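PDB 4TW5: Eps1p from Saccharomyces cerevisiae, which is a thioredoxin-fold protein whose chain opens with a thioredoxin domain and probably continues with a second domain of related fold. Local coordinates for residues T50-E53 / F54-E57; S109-A112 / F113-E117. One frame throughout, in Å; residues are numbered along the deposited sequence.

Contact 1: residues T50-E53 / F54-E57; sequences TWEE and FKEE
F54 N reaches back to T50 O at 2.9 Å, nearly in line with the carbonyl bond although the hydrogen bond is bent at the hydrogen (132°), and W51 O offers the same N-H a weak second acceptor. One residue on, K55 N points fairly straight at E52 O but makes only a weak bond at 3.5 Å. W51 O lies about as close to K55 N, yet at a poor angle, so the i-to-i+4 pattern lapses here in favour of an i-to-i+3 bond. Helix 44-53 gives way to helix 55-61 around F54, a break in the helical bonding within the thioredoxin domain. K55 lies back over the break. Its CD rests 3.2 Å from E52 O, while CG stands over one face of the W51 six-membered ring, 4.3 Å from the centroid and 12° off the normal, a CH-pi contact. The W51 side chain leaves with its CG opposite the main-chain N (chi1 -180°), which sets the indole beside K55, whose chain runs obliquely over it. The bend in K55 at chi3 leaves NZ 4.9 Å from E52 OE2, not in contact, though the opposite charges may attract weakly. Beyond, F10 meets the indole edge-to-face, and F65 does the same for the ring of F54.

Contact 2: residues S109-A112 / F113-E117; sequences SLIA and FARRE
I111 and R115, one helical turn apart, show how an aliphatic branch can support a charged group. CG2 of I111 lies over the centre of the guanidinium face, 3.7 Å from R115 CZ. That methyl branch is anti to the backbone N, and the R115 chain, extended from CG to NE, carries its flat end across it. One residue further along, R116 folds back over A112: its chain bends at chi3 (-58°), bringing NH2 to 3.4 Å from A112 CB and placing A112 O over the centre of the guanidinium face. A water lying in the plane of that group accepts from R116 NH2 at 2.6 Å and lies 2.9 Å from S109 O, to which it can donate, though it has more acceptors in reach than protons; it thus links the arginine to a carbonyl two turns back. S109 O also accepts F113 N, and R115 N bonds to I111 O at 3.0 Å. In the second shell, E57 forms a salt bridge with R115 and D197 one with R116. F113 and A114 pack on I29 of strand 27-33. Unbroken i-to-i+4 bonding with one flank set against the sheet fits the C-terminal helix of a thioredoxin domain.

How the contacts relate
Contact 1 spans helices 44-53 and 55-61, contact 2 lies within helix 107-118, and their centres are about 11 Å apart in the same thioredoxin domain; they contrast a broken helical run with a regular one. Their shared boundary is mostly apolar: I111 CD1 lies 3.5 Å from F54 CD1 and 3.8 Å from T50 CG2, while L110 CD1 comes within 3.5 Å of T50 OG1, a hydroxyl bonded to V46 O. E57 OE1 lies 2.5 Å from R115 NH2. The F54 ring packs on I111 and A114, and F65 of strand 63-69 touches T50, L110 and A114, joining both contacts to the sheet. Shortly before helix 44-53, C37 and C40 form a disulfide with the CXXC spacing of thioredoxin folds.

Contact 1: residues T50-E53 / F54-E57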
loop_
_atom_site.group_PDB
_atom_site.type_symbol
_atom_site.label_atom_id
_atom_site.label_comp_id
_atom_site.label_asym_id
_atom_site.label_seq_id
_atom_site.Cartn_x
_atom_site.Cartn_y
_atom_site.Cartn_z
ATOM N N THR A 50 26.922 45.656 -9.449
ATOM C CA THR A 50 27.028 44.296 -8.916
ATOM C C THR A 50 28.271 44.223 -8.045
ATOM O O THR A 50 28.216 43.909 -6.843
ATOM C CB THR A 50 27.142 43.238 -10.032
ATOM O OG1 THR A 50 25.922 43.171 -10.775
ATOM C CG2 THR A 50 27.466 41.843 -9.449
ATOM N N TRP A 51 29.385 44.575 -8.672
ATOM C CA TRP A 51 30.669 44.637 -8.017
ATOM C C TRP A 51 30.636 45.445 -6.750
ATOM O O TRP A 51 31.213 45.042 -5.741
ATOM C CB TRP A 51 31.701 45.227 -8.949
ATOM C CG TRP A 51 33.053 45.313 -8.337
ATOM C CD1 TRP A 51 34.033 44.370 -8.377
ATOM C CD2 TRP A 51 33.594 46.426 -7.620
ATOM N NE1 TRP A 51 35.154 44.820 -7.718
ATOM C CE2 TRP A 51 34.909 46.085 -7.251
ATOM C CE3 TRP A 51 33.093 47.677 -7.256
ATOM C CZ2 TRP A 51 35.727 46.950 -6.534
ATOM C CZ3 TRP A 51 33.901 48.529 -6.543
ATOM C CH2 TRP A 51 35.205 48.165 -6.188
ATOM N N GLU A 52 29.979 46.601 -6.803
ATOM C CA GLU A 52 29.993 47.496 -5.662
ATOM C C GLU A 52 29.175 46.946 -4.508
ATOM O O GLU A 52 29.595 47.017 -3.350
ATOM C CB GLU A 52 29.457 48.898 -6.046
ATOM C CG GLU A 52 29.301 49.822 -4.825
ATOM C CD GLU A 52 28.996 51.278 -5.151
ATOM O OE1 GLU A 52 28.044 51.555 -5.916
ATOM O OE2 GLU A 52 29.718 52.149 -4.623
ATOM N N GLU A 53 28.027 46.355 -4.818
ATOM C CA GLU A 53 27.185 45.837 -3.750
ATOM C C GLU A 53 27.776 44.544 -3.162
ATOM O O GLU A 53 27.483 44.187 -2.020
ATOM C CB GLU A 53 25.768 45.588 -4.267
ATOM C CG GLU A 53 24.681 45.762 -3.208
ATOM C CD GLU A 53 24.491 47.243 -2.795
ATOM O OE1 GLU A 53 25.093 48.153 -3.428
ATOM O OE2 GLU A 53 23.735 47.497 -1.828
ATOM N N PHE A 54 28.637 43.876 -3.927
ATOM C CA PHE A 54 29.200 42.588 -3.513
ATOM C C PHE A 54 30.523 42.696 -2.770
ATOM O O PHE A 54 31.093 41.680 -2.390
ATOM C CB PHE A 54 29.401 41.676 -4.724
ATOM C CG PHE A 54 29.590 40.230 -4.361
ATOM C CD1 PHE A 54 28.540 39.496 -3.844
ATOM C CD2 PHE A 54 30.830 39.616 -4.508
ATOM C CE1 PHE A 54 28.710 38.182 -3.500
ATOM C CE2 PHE A 54 31.002 38.303 -4.163
ATOM C CZ PHE A 54 29.943 37.582 -3.659
ATOM N N LYS A 55 30.987 43.925 -2.555
ATOM C CA LYS A 55 32.300 44.195 -1.974
ATOM C C LYS A 55 32.568 43.436 -0.671
ATOM O O LYS A 55 33.682 42.948 -0.460
ATOM C CB LYS A 55 32.459 45.706 -1.730
ATOM C CG LYS A 55 32.973 46.483 -2.944
ATOM C CD LYS A 55 32.625 47.967 -2.867
ATOM C CE LYS A 55 33.165 48.587 -1.598
ATOM N NZ LYS A 55 32.849 50.024 -1.454
ATOM N N GLU A 56 31.573 43.391 0.215
ATOM C CA GLU A 56 31.738 42.754 1.524
ATOM C C GLU A 56 31.791 41.223 1.493
ATOM O O GLU A 56 32.658 40.603 2.112
ATOM C CB GLU A 56 30.601 43.167 2.469
ATOM C CG GLU A 56 30.607 44.623 2.893
ATOM C CD GLU A 56 31.991 45.119 3.286
ATOM O OE1 GLU A 56 32.645 44.480 4.148
ATOM O OE2 GLU A 56 32.423 46.155 2.733
ATOM N N GLU A 57 30.860 40.629 0.756
ATOM C CA GLU A 57 30.707 39.185 0.701
ATOM C C GLU A 57 31.886 38.624 -0.066
ATOM O O GLU A 57 32.392 37.538 0.242
ATOM C CB GLU A 57 29.371 38.834 0.054
ATOM C CG GLU A 57 28.202 39.248 0.956
ATOM C CD GLU A 57 26.830 38.897 0.405
ATOM O OE1 GLU A 57 25.831 39.321 1.031
ATOM O OE2 GLU A 57 26.743 38.284 -0.684
#

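Contact 2: residues S109-A112 / F113-E117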
loop_
_atom_site.group_PDB
_atom_site.type_symbol
_atom_site.label_atom_id
_atom_site.label_comp_id
_atom_site.label_asym_id
_atom_site.label_seq_id
_atom_site.Cartn_x
_atom_site.Cartn_y
_atom_site.Cartn_z
ATOM N N SER A 109 20.526 38.923 -9.913
ATOM C CA SER A 109 20.826 37.608 -10.477
ATOM C C SER A 109 22.307 37.231 -10.365
ATOM O O SER A 109 22.636 36.074 -10.164
ATOM C CB SER A 109 20.400 37.526 -11.933
ATOM O OG SER A 109 21.276 38.259 -12.757
ATOM N N LEU A 110 23.195 38.207 -10.505
ATOM C CA LEU A 110 24.620 37.945 -10.421
ATOM C C LEU A 110 25.009 37.681 -8.978
ATOM O O LEU A 110 25.739 36.743 -8.699
ATOM C CB LEU A 110 25.422 39.118 -10.987
ATOM C CG LEU A 110 25.357 39.238 -12.510
ATOM C CD1 LEU A 110 26.144 40.449 -13.007
ATOM C CD2 LEU A 110 25.888 37.947 -13.133
ATOM N N ILE A 111 24.500 38.493 -8.056
ATOM C CA ILE A 111 24.765 38.253 -6.643
ATOM C C ILE A 111 24.298 36.853 -6.219
ATOM O O ILE A 111 25.040 36.138 -5.550
ATOM C CB ILE A 111 24.100 39.302 -5.745
ATOM C CG1 ILE A 111 24.662 40.690 -6.046
ATOM C CG2 ILE A 111 24.334 38.996 -4.262
ATOM C CD1 ILE A 111 26.158 40.774 -6.024
ATOM N N ALA A 112 23.087 36.473 -6.614
ATOM C CA ALA A 112 22.505 35.188 -6.224
ATOM C C ALA A 112 23.377 34.050 -6.734
ATOM O O ALA A 112 23.650 33.098 -6.020
ATOM C CB ALA A 112 21.065 35.061 -6.745
ATOM N N PHE A 113 23.816 34.181 -7.976
ATOM C CA PHE A 113 24.714 33.238 -8.608
ATOM C C PHE A 113 26.040 33.098 -7.890
ATOM O O PHE A 113 26.553 31.993 -7.764
ATOM C CB PHE A 113 24.956 33.632 -10.061
ATOM C CG PHE A 113 25.961 32.774 -10.765
ATOM C CD1 PHE A 113 25.709 31.443 -11.008
ATOM C CD2 PHE A 113 27.157 33.317 -11.198
ATOM C CE1 PHE A 113 26.647 30.662 -11.666
ATOM C CE2 PHE A 113 28.090 32.551 -11.858
ATOM C CZ PHE A 113 27.840 31.220 -12.095
ATOM N N ALA A 114 26.638 34.201 -7.457
ATOM C CA ALA A 114 27.869 34.050 -6.706
ATOM C C ALA A 114 27.581 33.324 -5.374
ATOM O O ALA A 114 28.270 32.346 -5.029
ATOM C CB ALA A 114 28.547 35.396 -6.480
ATOM N N ARG A 115 26.537 33.737 -4.661
ATOM C CA ARG A 115 26.186 33.058 -3.410
ATOM C C ARG A 115 25.859 31.571 -3.628
ATOM O O ARG A 115 26.251 30.725 -2.846
ATOM C CB ARG A 115 25.006 33.738 -2.722
ATOM C CG ARG A 115 25.316 35.114 -2.184
ATOM C CD ARG A 115 24.067 35.766 -1.703
ATOM N NE ARG A 115 24.315 37.051 -1.075
ATOM C CZ ARG A 115 23.366 37.947 -0.833
ATOM N NH1 ARG A 115 22.112 37.679 -1.170
ATOM N NH2 ARG A 115 23.670 39.101 -0.246
ATOM N N ARG A 116 25.147 31.270 -4.702
ATOM C CA ARG A 116 24.795 29.889 -5.028
ATOM C C ARG A 116 26.070 29.035 -5.199
ATOM O O ARG A 116 26.206 27.974 -4.609
ATOM C CB ARG A 116 23.919 29.878 -6.292
ATOM C CG ARG A 116 22.997 28.691 -6.424
ATOM C CD ARG A 116 22.085 28.803 -7.655
ATOM N NE ARG A 116 21.301 30.019 -7.597
ATOM C CZ ARG A 116 21.392 31.007 -8.474
ATOM N NH1 ARG A 116 22.205 30.902 -9.509
ATOM N NH2 ARG A 116 20.659 32.094 -8.316
ATOM N N GLU A 117 27.022 29.558 -5.960
ATOM C CA GLU A 117 28.245 28.862 -6.276
ATOM C C GLU A 117 29.215 28.709 -5.122
ATOM O O GLU A 117 30.057 27.815 -5.147
ATOM C CB GLU A 117 28.947 29.565 -7.440
ATOM C CG GLU A 117 28.141 29.439 -8.741
ATOM C CD GLU A 117 27.753 27.997 -9.085
ATOM O OE1 GLU A 117 28.570 27.060 -8.879
ATOM O OE2 GLU A 117 26.607 27.801 -9.541
HETATM O O HOH W 1 20.854 33.732 -10.309
#